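Local coordinates for putative uncharacterized protein (Xanthomonas oryzae pv. oryzae, PDB 4KL0), which binds calcium and is probably a hydrolase of N-glycosyl bonds of the nucleoside hydrolase family, though its substrate is not established, at residues P10-V15 and L368-L373; R59-V64 and C136-T141; L322-P327 and L332-T337. One frame throughout, in Å; residues are numbered along the deposited sequence.

Contact 1. Residues P10-V15 and L368-L373; sequences PTEAAV and LAKAAL
Segments 10-15 and 368-373 come no nearer, alpha carbon to alpha carbon, than 8.7 Å, between Glu12 CA and Leu368 CA. Two long side chains, Glu12 and Lys370, bridge that gap, both leaving their helices toward the other segment. Each starts with CG anti to its own carbonyl carbon (chi1 -80° for Glu12 and -68° for Lys370) and runs extended from there, and the two chains cross at about a right angle. Lys370 is stretched along its whole length, which brings its ammonium group in front of the Glu12 carboxylate. Lys370 NZ donates to Glu12 OE1 at 2.9 Å, using the syn lone pair of OE1. The lysine's hold on the second oxygen is weaker: Lys370 NZ to Glu12 OE2, 3.1 Å, is a weak bond. The methylenes come along too, with Lys370 CD at 3.5 Å from Glu12 OE1 and Lys370 CE at 3.6 Å from Glu12 OE2, so the end of the lysine lies close against the carboxylate.

That carboxylate has further partners. Ser366 OG binds OE2, and the backbone N of Thr9, just ahead of helix 10-20, binds OE1. Glu12 is buried, packed on Leu363 and Ala367, and these extra bonds would fix the rotation of its acid group. The start of the helix and the lysine should both favour the ionised form. As third residue of its helix, Glu12 bonds back to the N of the residue just before it, as in one half of a capping box, and the same carboxylate is the acid of an interhelical salt bridge that joins the first helix of the chain to the last.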
ATOM      1  N   PRO A  10      17.599 -16.623 -11.764  1.00 25.18           N
ATOM      2  CA  PRO A  10      17.434 -17.896 -11.051  1.00 29.61           C
ATOM      3  C   PRO A  10      16.906 -17.772  -9.648  1.00 25.65           C
ATOM      4  O   PRO A  10      15.961 -18.491  -9.335  1.00 26.85           O
ATOM      5  CB  PRO A  10      18.868 -18.447 -10.983  1.00 24.59           C
ATOM      6  CG  PRO A  10      19.489 -17.928 -12.234  1.00 32.68           C
ATOM      7  CD  PRO A  10      18.916 -16.545 -12.435  1.00 28.75           C
ATOM      8  N   THR A  11      17.486 -16.917  -8.803  1.00 26.00           N
ATOM      9  CA  THR A  11      16.990 -16.826  -7.437  1.00 24.61           C
ATOM     10  C   THR A  11      15.571 -16.191  -7.349  1.00 26.41           C
ATOM     11  O   THR A  11      14.821 -16.479  -6.432  1.00 22.93           O
ATOM     12  CB  THR A  11      17.969 -16.120  -6.481  1.00 28.86           C
ATOM     13  OG1 THR A  11      17.978 -14.698  -6.726  1.00 24.37           O
ATOM     14  CG2 THR A  11      19.356 -16.684  -6.684  1.00 26.20           C
ATOM     15  N   GLU A  12      15.221 -15.311  -8.281  1.00 23.81           N
ATOM     16  CA  GLU A  12      13.854 -14.750  -8.281  1.00 22.56           C
ATOM     17  C   GLU A  12      12.864 -15.849  -8.675  1.00 22.87           C
ATOM     18  O   GLU A  12      11.819 -16.017  -8.057  1.00 21.81           O
ATOM     19  CB  GLU A  12      13.735 -13.584  -9.259  1.00 24.71           C
ATOM     20  CG  GLU A  12      14.303 -12.293  -8.674  1.00 24.53           C
ATOM     21  CD  GLU A  12      14.530 -11.233  -9.747  1.00 29.22           C
ATOM     22  OE1 GLU A  12      14.439 -11.522 -10.992  1.00 24.90           O
ATOM     23  OE2 GLU A  12      14.830 -10.097  -9.314  1.00 27.43           O
ATOM     24  N   ALA A  13      13.218 -16.606  -9.705  1.00 24.18           N
ATOM     25  CA  ALA A  13      12.329 -17.641 -10.208  1.00 25.23           C
ATOM     26  C   ALA A  13      12.112 -18.668  -9.090  1.00 25.27           C
ATOM     27  O   ALA A  13      10.990 -19.132  -8.881  1.00 23.13           O
ATOM     28  CB  ALA A  13      12.895 -18.286 -11.483  1.00 26.75           C
ATOM     29  N   ALA A  14      13.166 -18.996  -8.334  1.00 27.12           N
ATOM     30  CA  ALA A  14      13.024 -19.926  -7.201  1.00 25.19           C
ATOM     31  C   ALA A  14      12.135 -19.455  -6.061  1.00 25.46           C
ATOM     32  O   ALA A  14      11.425 -20.242  -5.413  1.00 22.87           O
ATOM     33  CB  ALA A  14      14.409 -20.305  -6.639  1.00 25.07           C
ATOM     34  N   VAL A  15      12.165 -18.157  -5.770  1.00 22.79           N
ATOM     35  CA  VAL A  15      11.355 -17.711  -4.664  1.00 20.59           C
ATOM     36  C   VAL A  15       9.870 -17.702  -5.065  1.00 19.98           C
ATOM     37  O   VAL A  15       9.021 -17.946  -4.251  1.00 20.26           O
ATOM     38  CB  VAL A  15      11.784 -16.334  -4.087  1.00 22.39           C
ATOM     39  CG1 VAL A  15      11.338 -15.240  -4.962  1.00 22.73           C
ATOM     40  CG2 VAL A  15      11.178 -16.130  -2.730  1.00 24.56           C
ATOM     41  N   LEU A 368       7.677 -10.769  -7.944  1.00 14.96           N
ATOM     42  CA  LEU A 368       6.292 -10.488  -8.238  1.00 15.36           C
ATOM     43  C   LEU A 368       6.147  -9.301  -9.199  1.00 13.96           C
ATOM     44  O   LEU A 368       5.345  -9.373 -10.123  1.00 14.33           O
ATOM     45  CB  LEU A 368       5.536 -10.243  -6.934  1.00 12.74           C
ATOM     46  CG  LEU A 368       5.406 -11.413  -5.938  1.00 13.97           C
ATOM     47  CD1 LEU A 368       4.966 -10.866  -4.594  1.00 16.01           C
ATOM     48  CD2 LEU A 368       4.382 -12.456  -6.423  1.00 15.22           C
ATOM     49  N   ALA A 369       6.894  -8.211  -8.973  1.00 13.85           N
ATOM     50  CA  ALA A 369       6.716  -7.053  -9.842  1.00 14.11           C
ATOM     51  C   ALA A 369       7.171  -7.363 -11.276  1.00 14.62           C
ATOM     52  O   ALA A 369       6.479  -7.021 -12.263  1.00 14.89           O
ATOM     53  CB  ALA A 369       7.426  -5.904  -9.323  1.00 16.15           C
ATOM     54  N   LYS A 370       8.287  -8.076 -11.417  1.00 16.96           N
ATOM     55  CA  LYS A 370       8.732  -8.388 -12.793  1.00 16.76           C
ATOM     56  C   LYS A 370       7.783  -9.327 -13.514  1.00 15.81           C
ATOM     57  O   LYS A 370       7.503  -9.134 -14.725  1.00 18.33           O
ATOM     58  CB  LYS A 370      10.130  -9.021 -12.822  1.00 17.39           C
ATOM     59  CG  LYS A 370      11.248  -8.111 -12.424  1.00 19.75           C
ATOM     60  CD  LYS A 370      12.516  -8.950 -12.261  1.00 21.92           C
ATOM     61  CE  LYS A 370      13.764  -8.099 -12.151  1.00 27.66           C
ATOM     62  NZ  LYS A 370      15.020  -8.984 -12.159  1.00 26.50           N
ATOM     63  N   ALA A 371       7.262 -10.336 -12.808  1.00 14.76           N
ATOM     64  CA  ALA A 371       6.327 -11.278 -13.441  1.00 16.64           C
ATOM     65  C   ALA A 371       5.031 -10.563 -13.862  1.00 18.29           C
ATOM     66  O   ALA A 371       4.452 -10.850 -14.925  1.00 19.95           O
ATOM     67  CB  ALA A 371       6.042 -12.479 -12.500  1.00 16.67           C
ATOM     68  N   ALA A 372       4.614  -9.578 -13.053  1.00 14.88           N
ATOM     69  CA  ALA A 372       3.366  -8.871 -13.270  1.00 16.05           C
ATOM     70  C   ALA A 372       3.446  -8.037 -14.552  1.00 18.41           C
ATOM     71  O   ALA A 372       2.407  -7.749 -15.171  1.00 18.36           O
ATOM     72  CB  ALA A 372       3.043  -7.961 -12.025  1.00 15.41           C
ATOM     73  N   LEU A 373       4.656  -7.618 -14.922  1.00 17.48           N
ATOM     74  CA  LEU A 373       4.827  -6.677 -16.028  1.00 18.42           C
ATOM     75  C   LEU A 373       5.239  -7.347 -17.339  1.00 22.10           C
ATOM     76  O   LEU A 373       5.626  -6.656 -18.265  1.00 24.63           O
ATOM     77  CB  LEU A 373       5.809  -5.583 -15.677  1.00 17.84           C
ATOM     78  CG  LEU A 373       5.425  -4.836 -14.404  1.00 15.78           C
ATOM     79  CD1 LEU A 373       6.605  -3.969 -13.927  1.00 18.06           C
ATOM     80  CD2 LEU A 373       4.228  -3.966 -14.733  1.00 16.73           C
TER

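Contact 2. Residues R59-V64 and C136-T141; sequences RLTDVV and CERLAT
Arg138 reaches from helix 133-141 to Asp62 and Thr61 on strand 58-65, the segment axes passing 10.2 Å apart. Its CB points toward the strand, and CB and CG merely span the gap, with CG anti to the backbone N. CD is the first atom to touch, at 3.3 Å from Thr61 OG1. The chain bends about CG-CD (chi3 -55°), bringing NE and the group beyond it over the threonine. NE comes next and faces Asp62 OD1 near the guanidinium plane, 2.7 Å away. This is a salt bridge whose hydrogen bond is weak, the N-H...O angle being only 129°. The carboxylate plane is turned 49° from that of the guanidinium. Thr61 CB lies 3.5 Å above one face of the group, offset toward its rim. NH2 donates in plane to a water at 2.7 Å, and that water gives its own hydrogen to Asp62 OD2 at 2.6 Å. NH1 has Thr61 CG2 beside it and, obliquely, Arg59 NH2 at 4.0 Å; Arg59 itself is paired with Asp29.

Thr61 and Asp62 both point at the helix although they are neighbours on a strand. Thr61 has a helix-like backbone conformation, and the parallel ladder to strand 28-34 slips by one residue here, Thr61 hydrogen-bonding to Thr30 but Asp62, not Thr61, to Leu32, consistent with a beta bulge. With both side chains on the helix side, Thr61 OG1 donates to Asp62 OD1 at 2.8 Å, arriving on the anti side and out of the carboxylate plane.

Two donors therefore meet on OD1 while the water ties up OD2, so the aspartate is probably ionised. The link to the helix owes more to charge and a shared water than to one straight bond, and Asp29 would offset the nearness of the two arginines.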
ATOM      1  N   ARG A  59      -8.071 -11.842  -5.352  1.00 17.11           N
ATOM      2  CA  ARG A  59      -8.740 -11.245  -6.498  1.00 15.99           C
ATOM      3  C   ARG A  59      -9.160  -9.847  -6.073  1.00 18.85           C
ATOM      4  O   ARG A  59      -9.870  -9.673  -5.044  1.00 17.66           O
ATOM      5  CB  ARG A  59      -9.881 -12.113  -7.032  1.00 18.97           C
ATOM      6  CG  ARG A  59     -10.631 -11.426  -8.154  1.00 21.02           C
ATOM      7  CD  ARG A  59     -11.798 -12.273  -8.666  1.00 26.24           C
ATOM      8  NE  ARG A  59     -12.881 -12.219  -7.706  1.00 26.24           N
ATOM      9  CZ  ARG A  59     -14.114 -12.663  -7.948  1.00 31.89           C
ATOM     10  NH1 ARG A  59     -14.408 -13.188  -9.142  1.00 36.95           N
ATOM     11  NH2 ARG A  59     -15.051 -12.564  -7.013  1.00 31.05           N
ATOM     12  N   LEU A  60      -8.611  -8.850  -6.781  1.00 15.64           N
ATOM     13  CA  LEU A  60      -8.782  -7.436  -6.342  1.00 17.03           C
ATOM     14  C   LEU A  60     -10.085  -6.951  -6.937  1.00 17.34           C
ATOM     15  O   LEU A  60     -10.138  -6.610  -8.139  1.00 19.39           O
ATOM     16  CB  LEU A  60      -7.585  -6.582  -6.804  1.00 18.71           C
ATOM     17  CG  LEU A  60      -7.541  -5.138  -6.377  1.00 17.35           C
ATOM     18  CD1 LEU A  60      -7.653  -5.041  -4.857  1.00 17.14           C
ATOM     19  CD2 LEU A  60      -6.236  -4.531  -6.927  1.00 16.62           C
ATOM     20  N   THR A  61     -11.141  -6.892  -6.115  1.00 15.05           N
ATOM     21  CA  THR A  61     -12.451  -6.639  -6.698  1.00 19.72           C
ATOM     22  C   THR A  61     -12.835  -5.153  -6.687  1.00 19.65           C
ATOM     23  O   THR A  61     -13.470  -4.642  -7.644  1.00 19.18           O
ATOM     24  CB  THR A  61     -13.516  -7.514  -6.005  1.00 19.55           C
ATOM     25  OG1 THR A  61     -13.611  -7.148  -4.610  1.00 19.48           O
ATOM     26  CG2 THR A  61     -13.118  -8.995  -6.095  1.00 21.63           C
ATOM     27  N   ASP A  62     -12.402  -4.430  -5.641  1.00 15.54           N
ATOM     28  CA  ASP A  62     -12.856  -3.064  -5.437  1.00 13.66           C
ATOM     29  C   ASP A  62     -11.720  -2.269  -4.827  1.00 14.28           C
ATOM     30  O   ASP A  62     -11.013  -2.763  -3.958  1.00 15.66           O
ATOM     31  CB  ASP A  62     -14.058  -3.032  -4.471  1.00 17.32           C
ATOM     32  CG  ASP A  62     -15.268  -3.811  -5.023  1.00 20.63           C
ATOM     33  OD1 ASP A  62     -15.385  -5.008  -4.720  1.00 21.06           O
ATOM     34  OD2 ASP A  62     -16.093  -3.210  -5.746  1.00 24.34           O
ATOM     35  N   VAL A  63     -11.568  -1.070  -5.306  1.00 13.51           N
ATOM     36  CA  VAL A  63     -10.568  -0.157  -4.766  1.00 13.89           C
ATOM     37  C   VAL A  63     -11.228   1.194  -4.519  1.00 16.16           C
ATOM     38  O   VAL A  63     -11.890   1.755  -5.408  1.00 16.22           O
ATOM     39  CB  VAL A  63      -9.431  -0.027  -5.803  1.00 14.42           C
ATOM     40  CG1 VAL A  63      -8.406   0.963  -5.346  1.00 14.64           C
ATOM     41  CG2 VAL A  63      -8.771  -1.377  -6.018  1.00 14.71           C
ATOM     42  N   VAL A  64     -11.093   1.735  -3.317  1.00 12.23           N
ATOM     43  CA  VAL A  64     -11.653   3.053  -3.039  1.00 13.21           C
ATOM     44  C   VAL A  64     -10.478   3.992  -2.704  1.00 14.77           C
ATOM     45  O   VAL A  64      -9.593   3.653  -1.945  1.00 14.94           O
ATOM     46  CB  VAL A  64     -12.656   3.013  -1.906  1.00 15.47           C
ATOM     47  CG1 VAL A  64     -13.182   4.398  -1.645  1.00 16.83           C
ATOM     48  CG2 VAL A  64     -13.839   2.035  -2.281  1.00 18.80           C
ATOM     49  N   CYS A 136     -20.128  -2.573  -0.090  1.00 23.34           N
ATOM     50  CA  CYS A 136     -21.266  -2.985   0.741  1.00 24.91           C
ATOM     51  C   CYS A 136     -22.054  -4.115   0.043  1.00 28.92           C
ATOM     52  O   CYS A 136     -22.293  -5.212   0.632  1.00 27.90           O
ATOM     53  CB  CYS A 136     -22.198  -1.804   1.041  1.00 28.75           C
ATOM     54  SG  CYS A 136     -21.590  -0.626   2.285  1.00 32.51           S
ATOM     55  N   GLU A 137     -22.457  -3.846  -1.199  1.00 28.00           N
ATOM     56  CA  GLU A 137     -23.191  -4.845  -1.995  1.00 29.35           C
ATOM     57  C   GLU A 137     -22.424  -6.148  -2.106  1.00 30.22           C
ATOM     58  O   GLU A 137     -23.006  -7.234  -2.070  1.00 31.08           O
ATOM     59  CB  GLU A 137     -23.493  -4.309  -3.385  1.00 30.52           C
ATOM     60  CG  GLU A 137     -24.313  -3.025  -3.388  1.00 35.55           C
ATOM     61  CD  GLU A 137     -24.749  -2.627  -4.796  1.00 42.97           C
ATOM     62  OE1 GLU A 137     -24.818  -3.525  -5.678  1.00 51.16           O
ATOM     63  OE2 GLU A 137     -25.014  -1.425  -5.039  1.00 45.61           O
ATOM     64  N   ARG A 138     -21.099  -6.059  -2.227  1.00 26.73           N
ATOM     65  CA  ARG A 138     -20.302  -7.255  -2.344  1.00 24.21           C
ATOM     66  C   ARG A 138     -20.173  -8.043  -1.025  1.00 27.79           C
ATOM     67  O   ARG A 138     -20.156  -9.273  -1.043  1.00 30.45           O
ATOM     68  CB  ARG A 138     -18.917  -6.938  -2.971  1.00 23.96           C
ATOM     69  CG  ARG A 138     -18.024  -8.184  -3.063  1.00 24.09           C
ATOM     70  CD  ARG A 138     -16.693  -7.878  -3.769  1.00 24.75           C
ATOM     71  NE  ARG A 138     -16.879  -7.279  -5.083  1.00 23.96           N
ATOM     72  CZ  ARG A 138     -17.083  -8.017  -6.175  1.00 21.54           C
ATOM     73  NH1 ARG A 138     -17.146  -9.347  -6.060  1.00 27.06           N
ATOM     74  NH2 ARG A 138     -17.214  -7.426  -7.375  1.00 26.87           N
ATOM     75  N   LEU A 139     -20.078  -7.351   0.115  1.00 24.23           N
ATOM     76  CA  LEU A 139     -20.032  -8.046   1.402  1.00 26.76           C
ATOM     77  C   LEU A 139     -21.342  -8.853   1.564  1.00 30.49           C
ATOM     78  O   LEU A 139     -21.349  -9.950   2.118  1.00 33.37           O
ATOM     79  CB  LEU A 139     -19.868  -7.045   2.559  1.00 26.55           C
ATOM     80  CG  LEU A 139     -18.457  -6.447   2.641  1.00 25.30           C
ATOM     81  CD1 LEU A 139     -18.378  -5.421   3.744  1.00 23.74           C
ATOM     82  CD2 LEU A 139     -17.425  -7.566   2.864  1.00 25.83           C
ATOM     83  N   ALA A 140     -22.421  -8.284   1.050  1.00 29.24           N
ATOM     84  CA  ALA A 140     -23.770  -8.885   1.162  1.00 33.59           C
ATOM     85  C   ALA A 140     -23.867 -10.217   0.438  1.00 35.92           C
ATOM     86  O   ALA A 140     -24.462 -11.182   0.940  1.00 38.87           O
ATOM     87  CB  ALA A 140     -24.806  -7.920   0.599  1.00 33.20           C
ATOM     88  N   THR A 141     -23.279 -10.261  -0.752  1.00 35.79           N
ATOM     89  CA  THR A 141     -23.473 -11.368  -1.681  1.00 35.97           C
ATOM     90  C   THR A 141     -22.237 -12.256  -1.838  1.00 40.81           C
ATOM     91  O   THR A 141     -22.154 -13.084  -2.758  1.00 42.76           O
ATOM     92  CB  THR A 141     -23.906 -10.837  -3.053  1.00 39.71           C
ATOM     93  OG1 THR A 141     -24.207 -11.936  -3.927  1.00 48.23           O
ATOM     94  CG2 THR A 141     -22.817  -9.967  -3.669  1.00 36.62           C
TER
HETATM   95  O   HOH W   1     -17.507  -4.722  -7.307  1.00 28.42           O

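Contact 3. Residues L322-P327 and L332-T337; sequences LLAALP and LLFQPT
Phe334 sets CE2 against the backbone of Leu323 and Ala324, and the contact is organised around its ring. CE2 is the leading atom. It lies 3.5 Å from Ala324 N, an oblique approach, and 3.8 Å from Leu323 C, which sits at the ring edge near its plane. Beside the peptide, the methyl of Ala324 meets the same atom, CB to Phe334 CE2 at 3.7 Å, and Leu323 CB is a little farther off. The ring gets there with CG anti to the carbonyl carbon (chi1 -50°), its CB already pointing at the helix.

Leu333 comes in next to it. Its CB lies over the centre of one face of the Phe334 ring, 3.8 Å above the plane, so the ring is covered by its chain neighbour while CE2 meets the helix. Farther out, Leu333 CD1 touches Leu323 CD1 at 3.8 Å, the two leucines crossing at an oblique angle. Leu323 continues onto Leu365 of helix 358-372, and Phe334 also rests on Val350 of the sheet.

The two helices involved, 317-325 and 327-333, follow each other with Leu326 as the N-cap between them, and Thr329 OG1 hydrogen-bonds to the carbonyls of Leu323 and Leu326 at this corner, its single proton shared between them. Asp318, a calcium ligand, lies on the first helix, its side chain about 10 Å from that of Leu323.

The side-chain contacts across the pair are all apolar and buried, so the hold is dispersion and the exclusion of water, with Leu333 CB on the ring face and the helix at CE2 setting the position of the ring.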
ATOM      1  N   LEU A 322       0.487  -5.483   1.890  1.00 11.64           N
ATOM      2  CA  LEU A 322      -0.233  -6.485   1.129  1.00 11.94           C
ATOM      3  C   LEU A 322       0.334  -7.900   1.347  1.00 13.39           C
ATOM      4  O   LEU A 322      -0.473  -8.853   1.572  1.00 13.61           O
ATOM      5  CB  LEU A 322      -0.261  -6.096  -0.365  1.00 11.25           C
ATOM      6  CG  LEU A 322      -0.972  -7.180  -1.216  1.00 11.14           C
ATOM      7  CD1 LEU A 322      -2.424  -7.266  -0.800  1.00 14.59           C
ATOM      8  CD2 LEU A 322      -0.893  -6.836  -2.682  1.00 14.02           C
ATOM      9  N   LEU A 323       1.649  -8.036   1.351  1.00 12.88           N
ATOM     10  CA  LEU A 323       2.269  -9.336   1.603  1.00 14.45           C
ATOM     11  C   LEU A 323       1.878  -9.806   3.000  1.00 15.05           C
ATOM     12  O   LEU A 323       1.620 -11.004   3.221  1.00 17.69           O
ATOM     13  CB  LEU A 323       3.782  -9.290   1.417  1.00 14.95           C
ATOM     14  CG  LEU A 323       4.263  -9.004  -0.026  1.00 12.67           C
ATOM     15  CD1 LEU A 323       5.779  -9.146  -0.113  1.00 17.18           C
ATOM     16  CD2 LEU A 323       3.643  -9.981  -1.036  1.00 15.37           C
ATOM     17  N   ALA A 324       1.779  -8.869   3.939  1.00 12.91           N
ATOM     18  CA  ALA A 324       1.378  -9.248   5.302  1.00 15.17           C
ATOM     19  C   ALA A 324      -0.087  -9.656   5.437  1.00 16.83           C
ATOM     20  O   ALA A 324      -0.457 -10.313   6.436  1.00 19.60           O
ATOM     21  CB  ALA A 324       1.755  -8.084   6.299  1.00 13.08           C
ATOM     22  N   ALA A 325      -0.939  -9.282   4.456  1.00 16.29           N
ATOM     23  CA  ALA A 325      -2.365  -9.494   4.485  1.00 15.25           C
ATOM     24  C   ALA A 325      -2.784 -10.860   3.987  1.00 17.95           C
ATOM     25  O   ALA A 325      -3.938 -11.257   4.222  1.00 19.66           O
ATOM     26  CB  ALA A 325      -3.069  -8.421   3.592  1.00 16.14           C
ATOM     27  N   LEU A 326      -1.905 -11.513   3.224  1.00 17.39           N
ATOM     28  CA  LEU A 326      -2.229 -12.833   2.631  1.00 17.92           C
ATOM     29  C   LEU A 326      -1.468 -13.909   3.415  1.00 20.20           C
ATOM     30  O   LEU A 326      -0.249 -13.799   3.610  1.00 20.97           O
ATOM     31  CB  LEU A 326      -1.775 -12.880   1.163  1.00 17.75           C
ATOM     32  CG  LEU A 326      -2.234 -11.747   0.241  1.00 18.68           C
ATOM     33  CD1 LEU A 326      -1.545 -11.782  -1.131  1.00 21.54           C
ATOM     34  CD2 LEU A 326      -3.750 -11.708   0.051  1.00 21.82           C
ATOM     35  N   PRO A 327      -2.177 -14.986   3.834  1.00 23.19           N
ATOM     36  CA  PRO A 327      -1.469 -15.985   4.655  1.00 24.54           C
ATOM     37  C   PRO A 327      -0.308 -16.645   3.938  1.00 23.85           C
ATOM     38  O   PRO A 327       0.737 -16.906   4.534  1.00 24.58           O
ATOM     39  CB  PRO A 327      -2.558 -17.002   4.972  1.00 27.20           C
ATOM     40  CG  PRO A 327      -3.823 -16.240   4.864  1.00 30.25           C
ATOM     41  CD  PRO A 327      -3.608 -15.269   3.721  1.00 25.68           C
ATOM     42  N   LEU A 332       5.558 -16.915   4.788  1.00 27.19           N
ATOM     43  CA  LEU A 332       6.881 -16.943   4.229  1.00 28.22           C
ATOM     44  C   LEU A 332       7.820 -15.912   4.881  1.00 29.18           C
ATOM     45  O   LEU A 332       9.022 -16.167   5.027  1.00 29.05           O
ATOM     46  CB  LEU A 332       6.772 -16.643   2.734  1.00 32.35           C
ATOM     47  CG  LEU A 332       7.559 -17.438   1.707  1.00 31.61           C
ATOM     48  CD1 LEU A 332       7.284 -18.912   1.876  1.00 35.09           C
ATOM     49  CD2 LEU A 332       7.191 -16.943   0.304  1.00 29.43           C
ATOM     50  N   LEU A 333       7.293 -14.732   5.235  1.00 22.20           N
ATOM     51  CA  LEU A 333       8.180 -13.609   5.526  1.00 24.51           C
ATOM     52  C   LEU A 333       8.099 -13.094   6.952  1.00 22.57           C
ATOM     53  O   LEU A 333       9.062 -12.472   7.430  1.00 25.22           O
ATOM     54  CB  LEU A 333       7.863 -12.422   4.577  1.00 23.22           C
ATOM     55  CG  LEU A 333       7.906 -12.700   3.069  1.00 24.19           C
ATOM     56  CD1 LEU A 333       7.450 -11.426   2.359  1.00 22.66           C
ATOM     57  CD2 LEU A 333       9.297 -13.101   2.586  1.00 24.13           C
ATOM     58  N   PHE A 334       6.960 -13.285   7.608  1.00 23.78           N
ATOM     59  CA  PHE A 334       6.668 -12.561   8.841  1.00 21.43           C
ATOM     60  C   PHE A 334       6.271 -13.449  10.010  1.00 24.75           C
ATOM     61  O   PHE A 334       5.719 -14.538   9.860  1.00 23.70           O
ATOM     62  CB  PHE A 334       5.525 -11.554   8.656  1.00 21.92           C
ATOM     63  CG  PHE A 334       5.677 -10.646   7.481  1.00 18.64           C
ATOM     64  CD1 PHE A 334       6.615  -9.638   7.467  1.00 21.42           C
ATOM     65  CD2 PHE A 334       4.788 -10.748   6.391  1.00 19.92           C
ATOM     66  CE1 PHE A 334       6.731  -8.814   6.356  1.00 20.10           C
ATOM     67  CE2 PHE A 334       4.865  -9.879   5.316  1.00 17.87           C
ATOM     68  CZ  PHE A 334       5.839  -8.940   5.279  1.00 16.41           C
ATOM     69  N   GLN A 335       6.539 -12.936  11.205  1.00 24.78           N
ATOM     70  CA  GLN A 335       6.068 -13.558  12.424  1.00 24.57           C
ATOM     71  C   GLN A 335       5.454 -12.439  13.275  1.00 24.04           C
ATOM     72  O   GLN A 335       6.128 -11.908  14.172  1.00 23.88           O
ATOM     73  CB  GLN A 335       7.268 -14.157  13.137  1.00 26.75           C
ATOM     74  CG  GLN A 335       6.984 -14.969  14.347  1.00 36.25           C
ATOM     75  CD  GLN A 335       8.302 -15.445  15.000  1.00 42.41           C
ATOM     76  OE1 GLN A 335       9.176 -16.017  14.319  1.00 39.47           O
ATOM     77  NE2 GLN A 335       8.461 -15.166  16.315  1.00 43.79           N
ATOM     78  N   PRO A 336       4.195 -12.044  12.971  1.00 21.87           N
ATOM     79  CA  PRO A 336       3.523 -10.927  13.654  1.00 23.28           C
ATOM     80  C   PRO A 336       3.479 -11.152  15.161  1.00 25.79           C
ATOM     81  O   PRO A 336       3.378 -12.291  15.629  1.00 25.41           O
ATOM     82  CB  PRO A 336       2.095 -10.976  13.085  1.00 21.77           C
ATOM     83  CG  PRO A 336       2.292 -11.556  11.693  1.00 22.55           C
ATOM     84  CD  PRO A 336       3.351 -12.634  11.916  1.00 23.14           C
ATOM     85  N   THR A 337       3.565 -10.069  15.923  1.00 24.05           N
ATOM     86  CA  THR A 337       3.514 -10.163  17.391  1.00 24.53           C
ATOM     87  C   THR A 337       2.131  -9.783  17.924  1.00 26.03           C
ATOM     88  O   THR A 337       1.589  -8.724  17.591  1.00 21.20           O
ATOM     89  CB  THR A 337       4.640  -9.241  18.008  1.00 24.43           C
ATOM     90  OG1 THR A 337       5.936  -9.700  17.579  1.00 26.32           O
ATOM     91  CG2 THR A 337       4.542  -9.180  19.560  1.00 24.30           C
TER

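In the fold
The chain starts with helix 10-20, which opens contact 1, and that contact closes only at helix 358-372, so nearly the whole fold lies between its two ends. Contacts 2 and 3 both fall within this long loop and follow one another without crossing. Contact 2 joins strand 58-65, next to one outer strand of the sheet, to helix 133-141. Contact 3 closes a very short loop at the corner between helices 317-325 and 327-333. It touches contact 1 directly, Leu368 CD1 packing on Leu323 CD2 at 3.9 Å, whereas contact 2 is separate, its centre about 28 Å from that of contact 1 and 22 Å from that of contact 3.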